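Local coordinates for protein beta-1,4-galactanase (Thielavia heterothallica, PDB 1HJS) that hydrolyses the beta-1,4-galactosidic linkages of type I arabinogalactans, as a family 53 glycoside hydrolase, at residues Pro173-Trp183 with Asp205-Phe213; Asn247-Arg256 with Leu306-Thr314. All blocks are in the same frame, centred on the assembly; numbering follows the deposited sequence.

Contact 1. Residues Pro173-Trp183 with Asp205-Phe213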
# COMPACT_ATOMS: atom_id res chain seq x y z
N PRO A 173 -10.80 3.11 -11.51
CA PRO A 173 -10.35 2.43 -10.30
C PRO A 173 -10.99 3.11 -9.09
O PRO A 173 -11.52 4.22 -9.21
CB PRO A 173 -8.85 2.66 -10.32
CG PRO A 173 -8.77 4.07 -10.84
CD PRO A 173 -9.77 4.06 -11.99
N LYS A 174 -10.94 2.44 -7.95
CA LYS A 174 -11.44 3.04 -6.73
C LYS A 174 -10.30 3.96 -6.30
O LYS A 174 -9.12 3.58 -6.39
CB LYS A 174 -11.69 1.97 -5.66
CG LYS A 174 -12.90 1.09 -5.97
CD LYS A 174 -13.07 0.01 -4.91
CE LYS A 174 -14.32 -0.84 -5.19
NZ LYS A 174 -14.42 -1.98 -4.23
N ILE A 175 -10.62 5.17 -5.87
CA ILE A 175 -9.59 6.12 -5.46
C ILE A 175 -9.38 6.04 -3.96
O ILE A 175 -10.32 6.15 -3.17
CB ILE A 175 -9.97 7.55 -5.88
CG1 ILE A 175 -10.11 7.61 -7.40
CG2 ILE A 175 -8.91 8.53 -5.40
CD1 ILE A 175 -10.64 8.93 -7.93
N MET A 176 -8.12 5.85 -3.56
CA MET A 176 -7.79 5.71 -2.15
C MET A 176 -6.84 6.75 -1.58
O MET A 176 -5.93 7.21 -2.27
CB MET A 176 -7.18 4.33 -1.91
CG MET A 176 -6.57 4.14 -0.53
SD MET A 176 -5.62 2.60 -0.43
CE MET A 176 -6.93 1.41 -0.34
N ILE A 177 -7.07 7.12 -0.33
CA ILE A 177 -6.21 8.03 0.40
C ILE A 177 -5.60 7.11 1.45
O ILE A 177 -6.33 6.38 2.14
CB ILE A 177 -6.99 9.18 1.07
CG1 ILE A 177 -7.41 10.19 -0.01
CG2 ILE A 177 -6.12 9.87 2.11
CD1 ILE A 177 -8.27 11.34 0.51
N HIS A 178 -4.28 7.13 1.55
CA HIS A 178 -3.55 6.25 2.45
C HIS A 178 -2.73 6.96 3.53
O HIS A 178 -1.84 7.75 3.22
CB HIS A 178 -2.63 5.37 1.59
CG HIS A 178 -1.67 4.52 2.37
ND1 HIS A 178 -0.49 4.05 1.83
CD2 HIS A 178 -1.71 4.06 3.64
CE1 HIS A 178 0.16 3.34 2.74
NE2 HIS A 178 -0.56 3.32 3.84
N LEU A 179 -3.05 6.65 4.79
CA LEU A 179 -2.35 7.21 5.95
C LEU A 179 -1.68 6.06 6.72
O LEU A 179 -2.12 4.91 6.64
CB LEU A 179 -3.35 7.92 6.87
CG LEU A 179 -3.68 9.39 6.62
CD1 LEU A 179 -3.91 9.66 5.16
CD2 LEU A 179 -4.90 9.77 7.47
N ASP A 180 -0.62 6.38 7.45
CA ASP A 180 0.07 5.36 8.24
C ASP A 180 -0.64 5.18 9.59
O ASP A 180 -1.69 5.78 9.82
CB ASP A 180 1.52 5.77 8.47
CG ASP A 180 1.65 6.96 9.40
OD1 ASP A 180 0.81 7.88 9.32
OD2 ASP A 180 2.60 6.98 10.22
N ASN A 181 -0.07 4.35 10.45
CA ASN A 181 -0.61 4.10 11.79
C ASN A 181 -2.13 3.97 11.87
O ASN A 181 -2.81 4.77 12.53
CB ASN A 181 -0.14 5.19 12.76
CG ASN A 181 1.38 5.25 12.89
OD1 ASN A 181 2.07 4.25 12.68
ND2 ASN A 181 1.90 6.43 13.24
N GLY A 182 -2.67 2.94 11.21
CA GLY A 182 -4.10 2.73 11.21
C GLY A 182 -4.72 2.57 12.58
O GLY A 182 -5.93 2.76 12.75
N TRP A 183 -3.90 2.22 13.57
CA TRP A 183 -4.37 2.03 14.94
C TRP A 183 -4.58 3.36 15.67
O TRP A 183 -5.25 3.39 16.71
CB TRP A 183 -3.36 1.21 15.73
CG TRP A 183 -1.97 1.77 15.65
CD1 TRP A 183 -1.00 1.44 14.75
CD2 TRP A 183 -1.41 2.80 16.48
NE1 TRP A 183 0.13 2.20 14.96
CE2 TRP A 183 -0.10 3.04 16.01
CE3 TRP A 183 -1.89 3.55 17.56
CZ2 TRP A 183 0.74 4.00 16.59
CZ3 TRP A 183 -1.05 4.51 18.14
CH2 TRP A 183 0.25 4.72 17.65
N ASP A 205 -15.02 12.66 -3.80
CA ASP A 205 -13.84 12.62 -4.66
C ASP A 205 -13.02 11.35 -4.52
O ASP A 205 -12.22 11.03 -5.39
CB ASP A 205 -12.94 13.84 -4.42
CG ASP A 205 -13.54 15.14 -4.97
OD1 ASP A 205 -14.23 15.09 -6.02
OD2 ASP A 205 -13.31 16.20 -4.37
N PHE A 206 -13.18 10.63 -3.41
CA PHE A 206 -12.44 9.38 -3.24
C PHE A 206 -13.35 8.28 -2.72
O PHE A 206 -14.45 8.55 -2.23
CB PHE A 206 -11.20 9.57 -2.35
CG PHE A 206 -11.50 9.91 -0.92
CD1 PHE A 206 -11.99 11.16 -0.57
CD2 PHE A 206 -11.26 8.98 0.09
CE1 PHE A 206 -12.24 11.49 0.76
CE2 PHE A 206 -11.50 9.30 1.43
CZ PHE A 206 -11.99 10.56 1.76
N ASP A 207 -12.89 7.04 -2.82
CA ASP A 207 -13.71 5.90 -2.44
C ASP A 207 -13.21 5.03 -1.28
O ASP A 207 -14.00 4.34 -0.64
CB ASP A 207 -13.88 5.01 -3.67
CG ASP A 207 -14.22 5.81 -4.91
OD1 ASP A 207 -15.31 6.40 -4.94
OD2 ASP A 207 -13.40 5.85 -5.85
N MET A 208 -11.91 5.07 -1.03
CA MET A 208 -11.35 4.22 0.01
C MET A 208 -10.37 4.92 0.94
O MET A 208 -9.72 5.90 0.57
CB MET A 208 -10.61 3.05 -0.63
CG MET A 208 -11.37 2.29 -1.68
SD MET A 208 -10.31 0.98 -2.38
CE MET A 208 -10.53 -0.31 -1.16
N MET A 209 -10.27 4.38 2.15
CA MET A 209 -9.33 4.86 3.14
C MET A 209 -8.43 3.68 3.46
O MET A 209 -8.91 2.64 3.92
CB MET A 209 -10.05 5.31 4.42
CG MET A 209 -10.94 6.52 4.22
SD MET A 209 -11.66 7.08 5.77
CE MET A 209 -12.12 8.75 5.30
N GLY A 210 -7.15 3.83 3.18
CA GLY A 210 -6.22 2.75 3.46
C GLY A 210 -5.33 3.13 4.62
O GLY A 210 -5.05 4.31 4.84
N VAL A 211 -4.88 2.13 5.38
CA VAL A 211 -4.00 2.39 6.51
C VAL A 211 -2.89 1.36 6.55
O VAL A 211 -3.06 0.22 6.12
CB VAL A 211 -4.75 2.30 7.86
CG1 VAL A 211 -5.89 3.31 7.89
CG2 VAL A 211 -5.28 0.89 8.08
N SER A 212 -1.73 1.78 7.06
CA SER A 212 -0.61 0.87 7.23
C SER A 212 -0.80 0.36 8.66
O SER A 212 -1.29 1.09 9.52
CB SER A 212 0.73 1.60 7.12
OG SER A 212 0.92 2.17 5.84
N PHE A 213 -0.43 -0.89 8.90
CA PHE A 213 -0.54 -1.46 10.24
C PHE A 213 0.61 -2.43 10.45
O PHE A 213 0.61 -3.54 9.92
CB PHE A 213 -1.87 -2.20 10.42
CG PHE A 213 -2.04 -2.78 11.80
CD1 PHE A 213 -2.20 -1.96 12.91
CD2 PHE A 213 -2.01 -4.16 11.99
CE1 PHE A 213 -2.33 -2.49 14.19
CE2 PHE A 213 -2.14 -4.71 13.27
CZ PHE A 213 -2.30 -3.87 14.37
O HOH W 1 -13.53 6.10 -8.54
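Strands 174-179 and 208-212 are neighbouring parallel strands of the (beta/alpha)8 barrel. M176, I177, H178 and L179 pair in turn with M208, M209, G210 and V211. Helix 185-196 joins the strands in a beta-alpha-beta unit. The central backbone bonds run from I177 N to M208 O, from G210 N to I177 O and from L179 N to G210 O. At the start of the pair, D207 OD2 takes the N-H of I175 at 2.9 Å. The bond is nearly straight (176°) and uses the lone pair turned away from the other carboxylate oxygen. I175 O answers by accepting from both D207 N and M208 N.

On the barrel interior, M176 CB meets M208 CB at 3.9 Å. M176 SD lies 3.9 Å from G210 CA, and a CB on this glycine would clash with the sulfur. On the side facing helix 185-196, I177 CD1 sits over the centre of the F206 ring, a CH-pi contact of 3.6 Å to the centroid. Packing is tight where G182 CA meets V211 CB at 3.4 Å. Beside it, G182 N donates to S212 O.

H178 holds CG anti to its backbone N (chi1 172°), which brings the ring to S212. Its NE2 donates to S212 OG at 2.7 Å, close to the ring plane. The same hydroxyl is hydrogen-bonded to E135, the probable proton donor. H178 and S212 also touch E245, the probable nucleophile. A leucine in place of H178 would probably deprive S212 OG of its N-H donor and leave the hydroxyl freer to turn, with E135 as its remaining partner among those described. With two partners on one hydroxyl, rotation of S212 is restrained. This is consistent with H178 helping to position S212 beside the probable catalytic carboxylates.

Contact 2. Residues Asn247-Arg256 with Leu306-Thr314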
# COMPACT_ATOMS: atom_id res chain seq x y z
N ASN A 247 3.09 -6.47 8.08
CA ASN A 247 4.16 -7.46 8.13
C ASN A 247 4.08 -8.19 9.48
O ASN A 247 3.52 -7.67 10.44
CB ASN A 247 5.54 -6.78 8.13
CG ASN A 247 6.10 -6.50 6.75
OD1 ASN A 247 7.14 -5.86 6.63
ND2 ASN A 247 5.43 -6.97 5.70
N TRP A 248 4.65 -9.39 9.52
CA TRP A 248 4.79 -10.16 10.75
C TRP A 248 6.09 -10.93 10.54
O TRP A 248 6.29 -11.58 9.52
CB TRP A 248 3.65 -11.14 11.02
CG TRP A 248 3.88 -11.80 12.35
CD1 TRP A 248 4.45 -13.02 12.58
CD2 TRP A 248 3.65 -11.22 13.64
NE1 TRP A 248 4.59 -13.23 13.94
CE2 TRP A 248 4.11 -12.14 14.61
CE3 TRP A 248 3.10 -10.00 14.08
CZ2 TRP A 248 4.05 -11.89 15.99
CZ3 TRP A 248 3.04 -9.74 15.45
CH2 TRP A 248 3.51 -10.69 16.39
N PRO A 249 7.00 -10.86 11.52
CA PRO A 249 8.28 -11.56 11.38
C PRO A 249 8.35 -13.06 11.60
O PRO A 249 7.62 -13.62 12.42
CB PRO A 249 9.18 -10.79 12.34
CG PRO A 249 8.27 -10.44 13.45
CD PRO A 249 6.96 -10.06 12.76
N ILE A 250 9.24 -13.70 10.84
CA ILE A 250 9.50 -15.12 11.01
C ILE A 250 10.76 -15.15 11.87
O ILE A 250 11.21 -16.20 12.33
CB ILE A 250 9.73 -15.86 9.67
CG1 ILE A 250 10.83 -15.19 8.86
CG2 ILE A 250 8.43 -15.92 8.88
CD1 ILE A 250 11.14 -15.91 7.55
N SER A 251 11.33 -13.96 12.08
CA SER A 251 12.53 -13.81 12.89
C SER A 251 12.69 -12.36 13.35
O SER A 251 12.70 -11.44 12.53
CB SER A 251 13.78 -14.25 12.11
OG SER A 251 14.94 -14.13 12.92
N CYS A 252 12.80 -12.15 14.66
CA CYS A 252 12.97 -10.81 15.21
C CYS A 252 13.76 -10.87 16.51
O CYS A 252 13.23 -10.59 17.58
CB CYS A 252 11.61 -10.14 15.50
SG CYS A 252 11.87 -8.36 15.75
N PRO A 253 15.05 -11.23 16.42
CA PRO A 253 15.88 -11.32 17.62
C PRO A 253 16.28 -9.98 18.24
O PRO A 253 16.70 -9.93 19.40
CB PRO A 253 17.09 -12.09 17.12
CG PRO A 253 17.25 -11.57 15.72
CD PRO A 253 15.81 -11.59 15.21
N ASN A 254 16.13 -8.89 17.48
CA ASN A 254 16.56 -7.55 17.91
C ASN A 254 15.51 -6.44 17.70
O ASN A 254 15.80 -5.47 17.01
CB ASN A 254 17.83 -7.22 17.10
CG ASN A 254 18.70 -6.13 17.70
OD1 ASN A 254 19.57 -5.58 17.02
ND2 ASN A 254 18.48 -5.82 18.98
N PRO A 255 14.31 -6.55 18.31
CA PRO A 255 13.31 -5.49 18.10
C PRO A 255 13.65 -4.16 18.76
O PRO A 255 14.21 -4.13 19.86
CB PRO A 255 12.02 -6.11 18.63
CG PRO A 255 12.51 -6.96 19.75
CD PRO A 255 13.73 -7.63 19.13
N ARG A 256 13.32 -3.07 18.08
CA ARG A 256 13.58 -1.74 18.62
C ARG A 256 12.45 -1.29 19.56
O ARG A 256 12.66 -0.43 20.43
CB ARG A 256 13.74 -0.74 17.49
CG ARG A 256 14.38 0.57 17.92
CD ARG A 256 14.68 1.46 16.73
NE ARG A 256 15.36 2.68 17.15
CZ ARG A 256 15.60 3.71 16.35
NH1 ARG A 256 15.21 3.68 15.09
NH2 ARG A 256 16.24 4.78 16.82
N LEU A 306 12.81 -5.77 5.69
CA LEU A 306 11.85 -4.85 5.08
C LEU A 306 11.82 -3.49 5.78
O LEU A 306 10.75 -2.96 6.09
CB LEU A 306 10.45 -5.47 5.08
CG LEU A 306 10.32 -6.74 4.24
CD1 LEU A 306 8.90 -7.30 4.33
CD2 LEU A 306 10.67 -6.42 2.78
N GLY A 307 13.01 -2.93 6.02
CA GLY A 307 13.11 -1.63 6.65
C GLY A 307 12.78 -1.55 8.13
O GLY A 307 12.77 -0.46 8.69
N SER A 308 12.50 -2.69 8.76
CA SER A 308 12.17 -2.71 10.18
C SER A 308 13.34 -3.22 11.01
O SER A 308 14.35 -3.65 10.46
CB SER A 308 10.97 -3.62 10.44
OG SER A 308 11.37 -4.98 10.40
N SER A 309 13.19 -3.19 12.33
CA SER A 309 14.24 -3.65 13.23
C SER A 309 14.25 -5.18 13.32
O SER A 309 15.21 -5.78 13.81
CB SER A 309 14.03 -3.05 14.63
OG SER A 309 12.82 -3.50 15.21
N CYS A 310 13.18 -5.81 12.84
CA CYS A 310 13.09 -7.26 12.86
C CYS A 310 13.86 -7.86 11.68
O CYS A 310 13.69 -7.44 10.54
CB CYS A 310 11.63 -7.70 12.79
SG CYS A 310 10.68 -7.50 14.33
N ALA A 311 14.68 -8.87 11.96
CA ALA A 311 15.51 -9.51 10.95
C ALA A 311 14.82 -10.04 9.69
O ALA A 311 15.34 -9.86 8.59
CB ALA A 311 16.33 -10.63 11.59
N ASP A 312 13.68 -10.70 9.83
CA ASP A 312 13.03 -11.26 8.64
C ASP A 312 11.50 -11.19 8.69
O ASP A 312 10.88 -11.79 9.57
CB ASP A 312 13.46 -12.72 8.45
CG ASP A 312 13.21 -13.23 7.04
OD1 ASP A 312 12.31 -12.69 6.35
OD2 ASP A 312 13.90 -14.19 6.63
N ASN A 313 10.92 -10.48 7.74
CA ASN A 313 9.47 -10.33 7.64
C ASN A 313 8.94 -10.91 6.33
O ASN A 313 7.76 -10.77 6.03
CB ASN A 313 9.06 -8.86 7.70
CG ASN A 313 9.23 -8.27 9.07
OD1 ASN A 313 8.76 -8.84 10.06
ND2 ASN A 313 9.89 -7.13 9.15
N THR A 314 9.82 -11.55 5.56
CA THR A 314 9.40 -12.11 4.28
C THR A 314 8.60 -13.40 4.46
O THR A 314 8.53 -13.96 5.56
CB THR A 314 10.62 -12.40 3.37
OG1 THR A 314 11.45 -13.41 3.97
CG2 THR A 314 11.44 -11.13 3.17
O HOH W 2 8.34 -3.63 7.38
O HOH W 3 16.02 -8.30 14.61
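C252 and C310 join the two loops covalently through an SG-SG disulfide of 2.0 Å, with chi3 at -77°. P249 CG packs on the C310 sulfur.

Backbone bonds tie S251 to D312 as a single antiparallel hydrogen-bonded bridge. D312 N donates to S251 O at 3.0 Å. D312 O accepts from I250 N at 2.8 Å and weakly from S251 N, so I250 and S251 form a classic bulge opposite D312.

At the outer end, R256 N donates to S309 OG at 2.9 Å. Water 2 bridges N247 OD1 and L306 O, and water 3 links N254 N to S309 O.

Among van der Waals contacts, I250 CD1 sits over the face of the D312 carboxylate, 3.4 Å from CG. I250 reaches it with CG1 set between backbone N and carbonyl carbon (chi1 54°). T314 N, closing an Asx turn, and T314 OG1 both donate to D312 OD1 and hold the carboxylate in place. N247 OD1 lies 3.2 Å from L306 CD1.

The loops follow strands 240-245 and 290-296. N247 ND2 donates to W296 O in the latter strand, Y295 OH hydrogen-bonds to W248 N and N313 O, and Q273 of helix 270-285 to W248 O and T314 O.

Contact 1 lies in the barrel core, while contact 2 is partly buried and further out, with several exposed residues. Their centres are 24 Å apart, and the nearest atoms, about 4 Å apart, do not touch. Contact 1 holds two adjacent strands, the fifth and sixth of the barrel. Contact 2 holds two loops that follow the seventh and eighth strands. The chemistry differs accordingly. In 173-183 with 205-213, regular parallel pairing carries buried apolar side chains and polar side chains beside the probable catalytic residues. In 247-256 with 306-314, irregular backbone is held by a covalent link, a bulged bridge and waters. N247 begins contact 2 only two residues after E245.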